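Local atomic coordinates of autoinducer 2-binding protein LsrB (Clostridium saccharobutylicum DSM 13864, PDB entry 6DSP), a protein that binds the quorum-sensing signal autoinducer 2 in the cleft of a two-lobed periplasmic-binding-protein fold, acting as an AI-2 receptor. Residues M256-Y259 and C260-I264; E174-K177 and Y178-K182; G42-K45 and Y46-Q49. One frame throughout, in Å; residues are numbered along the deposited sequence.

Contact 1: M256-Y259 and C260-I264; sequences MKQY and CNDGI
Backbone bonds between M256-Y259 and C260-I264 carry most of this contact. C260 N reaches M256 O at 3.0 Å, N261 N reaches K257 O at 2.8 Å, and D262 N reaches Q258 O at 2.9 Å, the last with a more bent N-H...O angle of 143°. The next carbonyl is taken up differently: I264 N bonds to Y259 O at 2.9 Å, five residues on instead of four. Together with G263 N bonded to C260 O at 3.0 Å and the positive phi of G263 (78°), this makes a Schellman motif. It ends the short helix 257-261, which follows strand 246-249, the edge strand of the four-stranded parallel sheet, and leads on to strand 268-270.

Apolar contact follows from that turn. I264 comes back beside the start of the Y259 side chain, CB to CB 4.3 Å, and its CG1 sits at the edge of the phenol ring, close to the ring plane. CG of Y259 lies anti to its carbonyl carbon (chi1 -68°); the side chain runs to helix 227-237, where Y259 OH bonds to Q233 and the side chain touches A232. M256 packs on L228 and P229 of the same helix, while C260 leans on W268 and M342.

Among the polar side chains, K257 extends away to N254 and the carbonyl of Y345. D262 points toward the preceding turn, its CB 3.4 Å from Q258 O.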
loop_
_atom_site.group_PDB
_atom_site.type_symbol
_atom_site.label_atom_id
_atom_site.label_comp_id
_atom_site.label_asym_id
_atom_site.label_seq_id
_atom_site.Cartn_x
_atom_site.Cartn_y
_atom_site.Cartn_z
ATOM N N MET A 256 -5.145 0.797 -14.338
ATOM C CA MET A 256 -5.976 1.990 -14.459
ATOM C C MET A 256 -5.930 2.636 -15.828
ATOM O O MET A 256 -6.688 3.585 -16.052
ATOM C CB MET A 256 -5.586 3.052 -13.417
ATOM C CG MET A 256 -5.674 2.579 -11.966
ATOM S SD MET A 256 -7.349 2.059 -11.496
ATOM C CE MET A 256 -8.259 3.615 -11.737
ATOM N N LYS A 257 -5.071 2.175 -16.739
ATOM C CA LYS A 257 -4.892 2.899 -17.994
ATOM C C LYS A 257 -6.195 3.010 -18.767
ATOM O O LYS A 257 -6.498 4.073 -19.329
ATOM C CB LYS A 257 -3.818 2.245 -18.849
ATOM C CG LYS A 257 -2.409 2.487 -18.330
ATOM C CD LYS A 257 -1.434 1.697 -19.151
ATOM C CE LYS A 257 -0.016 1.837 -18.629
ATOM N NZ LYS A 257 0.920 0.956 -19.396
ATOM N N GLN A 258 -6.975 1.923 -18.833
ATOM C CA GLN A 258 -8.196 1.977 -19.629
ATOM C C GLN A 258 -9.203 2.952 -19.034
ATOM O O GLN A 258 -9.844 3.710 -19.764
ATOM C CB GLN A 258 -8.813 0.585 -19.792
ATOM C CG GLN A 258 -9.916 0.587 -20.840
ATOM C CD GLN A 258 -9.353 0.941 -22.198
ATOM O OE1 GLN A 258 -9.702 1.973 -22.792
ATOM N NE2 GLN A 258 -8.478 0.075 -22.712
ATOM N N TYR A 259 -9.349 2.954 -17.705
ATOM C CA TYR A 259 -10.232 3.926 -17.066
ATOM C C TYR A 259 -9.790 5.343 -17.376
ATOM O O TYR A 259 -10.622 6.234 -17.578
ATOM C CB TYR A 259 -10.262 3.729 -15.541
ATOM C CG TYR A 259 -10.926 2.432 -15.102
ATOM C CD1 TYR A 259 -12.246 2.146 -15.458
ATOM C CD2 TYR A 259 -10.220 1.467 -14.343
ATOM C CE1 TYR A 259 -12.841 0.946 -15.098
ATOM C CE2 TYR A 259 -10.817 0.266 -13.953
ATOM C CZ TYR A 259 -12.129 0.012 -14.346
ATOM O OH TYR A 259 -12.680 -1.186 -13.974
ATOM N N CYS A 260 -8.484 5.576 -17.389
ATOM C CA CYS A 260 -7.998 6.919 -17.676
ATOM C C CYS A 260 -8.223 7.285 -19.142
ATOM O O CYS A 260 -8.700 8.396 -19.452
ATOM C CB CYS A 260 -6.527 7.007 -17.228
ATOM S SG CYS A 260 -5.839 8.662 -17.376
ATOM N N ASN A 261 -7.961 6.340 -20.054
ATOM C CA ASN A 261 -8.213 6.582 -21.480
ATOM C C ASN A 261 -9.695 6.810 -21.756
ATOM O O ASN A 261 -10.050 7.548 -22.688
ATOM C CB ASN A 261 -7.698 5.414 -22.329
ATOM C CG ASN A 261 -6.189 5.431 -22.478
ATOM O OD1 ASN A 261 -5.586 6.498 -22.572
ATOM N ND2 ASN A 261 -5.578 4.260 -22.520
ATOM N N ASP A 262 -10.569 6.197 -20.967
ATOM C CA ASP A 262 -12.010 6.368 -21.134
ATOM C C ASP A 262 -12.539 7.586 -20.394
ATOM O O ASP A 262 -13.761 7.788 -20.358
ATOM C CB ASP A 262 -12.756 5.120 -20.643
ATOM C CG ASP A 262 -12.553 3.933 -21.560
ATOM O OD1 ASP A 262 -12.076 4.169 -22.687
ATOM O OD2 ASP A 262 -12.867 2.778 -21.162
ATOM N N GLY A 263 -11.655 8.374 -19.775
ATOM C CA GLY A 263 -12.051 9.623 -19.150
ATOM C C GLY A 263 -12.719 9.467 -17.810
ATOM O O GLY A 263 -13.381 10.402 -17.346
ATOM N N ILE A 264 -12.565 8.314 -17.152
ATOM C CA ILE A 264 -13.274 8.091 -15.906
ATOM C C ILE A 264 -12.568 8.794 -14.757
ATOM O O ILE A 264 -13.230 9.216 -13.799
ATOM C CB ILE A 264 -13.429 6.574 -15.611
ATOM C CG1 ILE A 264 -14.066 5.848 -16.796
ATOM C CG2 ILE A 264 -14.227 6.355 -14.318
ATOM C CD1 ILE A 264 -15.414 6.419 -17.177
#

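Contact 2: E174-K177 and Y178-K182; sequences EGEK and YIKSK
E176 and K180 stand one turn apart on helix 166-182, the connection of the beta-alpha-beta unit that joins strand 155-160 to strand 187-195. The side chain of E176 bends at chi2 (-70°) and runs across that of K180, which stays extended until its last torsion. K180 CE therefore meets E176 OE2 at 3.7 Å. The ammonium of K180 makes only a long salt bridge to the same oxygen. The carboxylate is held mainly by the neighbouring strands: Y156 and W158 bond to OE1 and N188 to OE2, so these neutral donors probably help fix its rotation.

I179 also crosses E176 at a slant, its CD1 3.9 Å from E176 OE1. CG1 of I179 comes to 3.3 Å from G175 O, and with Y178 the I179 side chain faces V135 on helix 127-144. Y178 points its ring away from E174-K177 toward Q132 and V135.

K177 is stretched out beyond CG and runs back toward the start of the helix instead of onward. There K177 NZ forms a salt bridge with E174 OE2 at 3.1 Å, meeting that oxygen on its syn side and 24° out of the carboxylate plane.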
loop_
_atom_site.group_PDB
_atom_site.type_symbol
_atom_site.label_atom_id
_atom_site.label_comp_id
_atom_site.label_asym_id
_atom_site.label_seq_id
_atom_site.Cartn_x
_atom_site.Cartn_y
_atom_site.Cartn_z
ATOM N N GLU A 174 -3.696 10.620 8.678
ATOM C CA GLU A 174 -2.916 11.802 8.324
ATOM C C GLU A 174 -3.617 12.643 7.272
ATOM O O GLU A 174 -3.555 13.884 7.337
ATOM C CB GLU A 174 -1.535 11.384 7.837
ATOM C CG GLU A 174 -0.646 10.839 8.968
ATOM C CD GLU A 174 -0.532 11.830 10.113
ATOM O OE1 GLU A 174 -0.308 13.017 9.830
ATOM O OE2 GLU A 174 -0.730 11.421 11.278
ATOM N N GLY A 175 -4.292 12.012 6.310
ATOM C CA GLY A 175 -5.020 12.770 5.305
ATOM C C GLY A 175 -6.170 13.552 5.908
ATOM O O GLY A 175 -6.411 14.700 5.532
ATOM N N GLU A 176 -6.873 12.954 6.870
ATOM C CA GLU A 176 -7.951 13.664 7.548
ATOM C C GLU A 176 -7.422 14.851 8.339
ATOM O O GLU A 176 -8.046 15.914 8.345
ATOM C CB GLU A 176 -8.738 12.730 8.470
ATOM C CG GLU A 176 -9.700 11.796 7.759
ATOM C CD GLU A 176 -10.884 12.560 7.166
ATOM O OE1 GLU A 176 -10.805 12.905 6.001
ATOM O OE2 GLU A 176 -11.872 12.886 7.870
ATOM N N LYS A 177 -6.302 14.686 9.050
ATOM C CA LYS A 177 -5.723 15.821 9.769
ATOM C C LYS A 177 -5.361 16.941 8.800
ATOM O O LYS A 177 -5.595 18.129 9.083
ATOM C CB LYS A 177 -4.478 15.357 10.529
ATOM C CG LYS A 177 -4.726 14.498 11.741
ATOM C CD LYS A 177 -3.367 14.123 12.332
ATOM C CE LYS A 177 -3.471 13.130 13.456
ATOM N NZ LYS A 177 -2.111 12.558 13.761
ATOM N N TYR A 178 -4.799 16.583 7.654
ATOM C CA TYR A 178 -4.395 17.562 6.655
ATOM C C TYR A 178 -5.607 18.284 6.088
ATOM O O TYR A 178 -5.608 19.519 5.977
ATOM C CB TYR A 178 -3.607 16.845 5.567
ATOM C CG TYR A 178 -3.070 17.699 4.434
ATOM C CD1 TYR A 178 -2.025 18.606 4.636
ATOM C CD2 TYR A 178 -3.583 17.566 3.151
ATOM C CE1 TYR A 178 -1.526 19.346 3.599
ATOM C CE2 TYR A 178 -3.090 18.302 2.118
ATOM C CZ TYR A 178 -2.059 19.194 2.339
ATOM O OH TYR A 178 -1.538 19.912 1.304
ATOM N N ILE A 179 -6.653 17.538 5.731
ATOM C CA ILE A 179 -7.877 18.167 5.224
ATOM C C ILE A 179 -8.460 19.119 6.254
ATOM O O ILE A 179 -8.848 20.250 5.934
ATOM C CB ILE A 179 -8.911 17.099 4.815
ATOM C CG1 ILE A 179 -8.432 16.359 3.559
ATOM C CG2 ILE A 179 -10.293 17.735 4.588
ATOM C CD1 ILE A 179 -9.247 15.115 3.234
ATOM N N LYS A 180 -8.554 18.678 7.508
ATOM C CA LYS A 180 -9.196 19.527 8.503
ATOM C C LYS A 180 -8.377 20.788 8.765
ATOM O O LYS A 180 -8.949 21.851 9.078
ATOM C CB LYS A 180 -9.498 18.706 9.765
ATOM C CG LYS A 180 -10.598 17.670 9.521
ATOM C CD LYS A 180 -10.903 16.785 10.739
ATOM C CE LYS A 180 -11.884 15.622 10.403
ATOM N NZ LYS A 180 -13.155 16.133 9.748
ATOM N N SER A 181 -7.052 20.721 8.588
ATOM C CA SER A 181 -6.190 21.885 8.774
ATOM C C SER A 181 -6.208 22.816 7.562
ATOM O O SER A 181 -6.349 24.041 7.703
ATOM C CB SER A 181 -4.765 21.396 9.029
ATOM O OG SER A 181 -3.887 22.492 9.200
ATOM N N LYS A 182 -6.034 22.264 6.368
ATOM C CA LYS A 182 -5.833 23.066 5.174
ATOM C C LYS A 182 -7.140 23.383 4.459
ATOM O O LYS A 182 -7.267 24.442 3.843
ATOM C CB LYS A 182 -4.862 22.344 4.234
ATOM C CG LYS A 182 -4.196 23.269 3.216
ATOM C CD LYS A 182 -3.187 22.516 2.359
ATOM C CE LYS A 182 -2.481 23.432 1.362
ATOM N NZ LYS A 182 -1.440 24.269 1.997
#

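Contact 3: G42-K45 and Y46-Q49; sequences GAQK and YSEQ
K45 lies alongside its neighbour Y46, the two side chains pointing the same way. CB of K45 begins 3.1 Å from Y46 N. CG, anti to the backbone N (chi1 178°), follows past the same nitrogen at 3.7 Å. Bends at chi3 and chi4 then carry the end of the chain over the phenol. CE of K45 comes to 3.7 Å from Y46 CE2, an off-centre CH-pi contact. NZ of K45 ends over the ring face, 4.1 Å from the centroid of Y46 and 14° off the ring normal, a cation-pi pair in which NZ sits offset toward the rim of the ring.

This occurs on helix 34-50, the crossover of a beta-alpha-beta unit between strands 23-27 and 53-56. Its Y46 ring is set against I275 and A278 of helix 273-288, and it also meets the ring of W50. At the ring edge, in plane, stands the carbonyl oxygen of G42, 3.2 Å from Y46 CD2; that oxygen also accepts a hydrogen bond from Y46 N.

The next carbonyl, A43 O, accepts twice from S47, from N at 3.0 Å and from OG at 2.8 Å, the two donors approaching from opposite faces of the carbonyl plane. OG of S47 can do so because it sits between the backbone N and the carbonyl carbon (chi1 61°). Q44 turns its amide nitrogen to N40 and the carbonyl of V54.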
loop_
_atom_site.group_PDB
_atom_site.type_symbol
_atom_site.label_atom_id
_atom_site.label_comp_id
_atom_site.label_asym_id
_atom_site.label_seq_id
_atom_site.Cartn_x
_atom_site.Cartn_y
_atom_site.Cartn_z
ATOM N N GLY A 42 8.775 -8.074 -9.691
ATOM C CA GLY A 42 10.033 -7.427 -9.348
ATOM C C GLY A 42 10.884 -8.259 -8.411
ATOM O O GLY A 42 12.097 -8.426 -8.634
ATOM N N ALA A 43 10.266 -8.838 -7.381
ATOM C CA ALA A 43 11.044 -9.672 -6.472
ATOM C C ALA A 43 11.674 -10.846 -7.203
ATOM O O ALA A 43 12.823 -11.209 -6.925
ATOM C CB ALA A 43 10.153 -10.157 -5.332
ATOM N N GLN A 44 10.948 -11.447 -8.147
ATOM C CA GLN A 44 11.513 -12.569 -8.890
ATOM C C GLN A 44 12.678 -12.115 -9.763
ATOM O O GLN A 44 13.731 -12.768 -9.804
ATOM C CB GLN A 44 10.443 -13.248 -9.751
ATOM C CG GLN A 44 9.320 -13.910 -8.988
ATOM C CD GLN A 44 9.821 -14.922 -7.958
ATOM O OE1 GLN A 44 10.744 -15.708 -8.236
ATOM N NE2 GLN A 44 9.189 -14.955 -6.802
ATOM N N LYS A 45 12.500 -11.007 -10.505
ATOM C CA LYS A 45 13.554 -10.534 -11.394
ATOM C C LYS A 45 14.839 -10.236 -10.628
ATOM O O LYS A 45 15.929 -10.672 -11.023
ATOM C CB LYS A 45 13.075 -9.303 -12.151
ATOM C CG LYS A 45 14.149 -8.722 -13.061
ATOM C CD LYS A 45 13.673 -7.424 -13.697
ATOM C CE LYS A 45 14.304 -6.218 -13.014
ATOM N NZ LYS A 45 15.796 -6.271 -13.100
ATOM N N TYR A 46 14.736 -9.503 -9.525
ATOM C CA TYR A 46 15.944 -9.113 -8.812
ATOM C C TYR A 46 16.563 -10.289 -8.068
ATOM O O TYR A 46 17.791 -10.436 -8.049
ATOM C CB TYR A 46 15.649 -7.952 -7.856
ATOM C CG TYR A 46 15.558 -6.603 -8.514
ATOM C CD1 TYR A 46 16.693 -5.815 -8.664
ATOM C CD2 TYR A 46 14.350 -6.120 -8.994
ATOM C CE1 TYR A 46 16.622 -4.563 -9.281
ATOM C CE2 TYR A 46 14.265 -4.890 -9.605
ATOM C CZ TYR A 46 15.398 -4.103 -9.743
ATOM O OH TYR A 46 15.282 -2.874 -10.352
ATOM N N SER A 47 15.750 -11.138 -7.442
ATOM C CA SER A 47 16.344 -12.250 -6.703
ATOM C C SER A 47 17.075 -13.202 -7.632
ATOM O O SER A 47 18.063 -13.812 -7.225
ATOM C CB SER A 47 15.287 -12.994 -5.884
ATOM O OG SER A 47 14.281 -13.556 -6.710
ATOM N N GLU A 48 16.625 -13.342 -8.883
ATOM C CA GLU A 48 17.373 -14.163 -9.827
ATOM C C GLU A 48 18.779 -13.614 -10.026
ATOM O O GLU A 48 19.750 -14.379 -10.126
ATOM C CB GLU A 48 16.637 -14.185 -11.165
ATOM C CG GLU A 48 15.336 -14.956 -11.162
ATOM C CD GLU A 48 15.543 -16.430 -11.419
ATOM O OE1 GLU A 48 14.625 -17.223 -11.105
ATOM O OE2 GLU A 48 16.629 -16.794 -11.925
ATOM N N GLN A 49 18.905 -12.288 -10.108
ATOM C CA GLN A 49 20.216 -11.669 -10.239
ATOM C C GLN A 49 21.025 -11.766 -8.956
ATOM O O GLN A 49 22.248 -11.915 -9.011
ATOM C CB GLN A 49 20.065 -10.207 -10.654
ATOM C CG GLN A 49 19.524 -10.047 -12.055
ATOM C CD GLN A 49 20.323 -10.849 -13.074
ATOM O OE1 GLN A 49 21.538 -10.668 -13.214
ATOM N NE2 GLN A 49 19.648 -11.757 -13.776
#

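Overall arrangement
From the N terminus, contact 3 comes first, on helix 34-50, which links two parallel strands of the eight-stranded mixed sheet and lies against helix 273-288. Contact 2 follows on helix 166-182, between neighbouring strands of the four-stranded parallel sheet and against helix 127-144. Contact 1 comes last, over the short helix 257-261 and its C-terminal cap, against helix 227-237 and after strand 246-249 of that second sheet. Each is local and closes no more than a helical turn or cap; the three run in series and neither nest nor cross. Contacts 2 and 3, with centres about 38 Å apart, lie on opposite sides of the chain's centre, and nearest atoms of contacts 1 and 3 are about 15 Å apart.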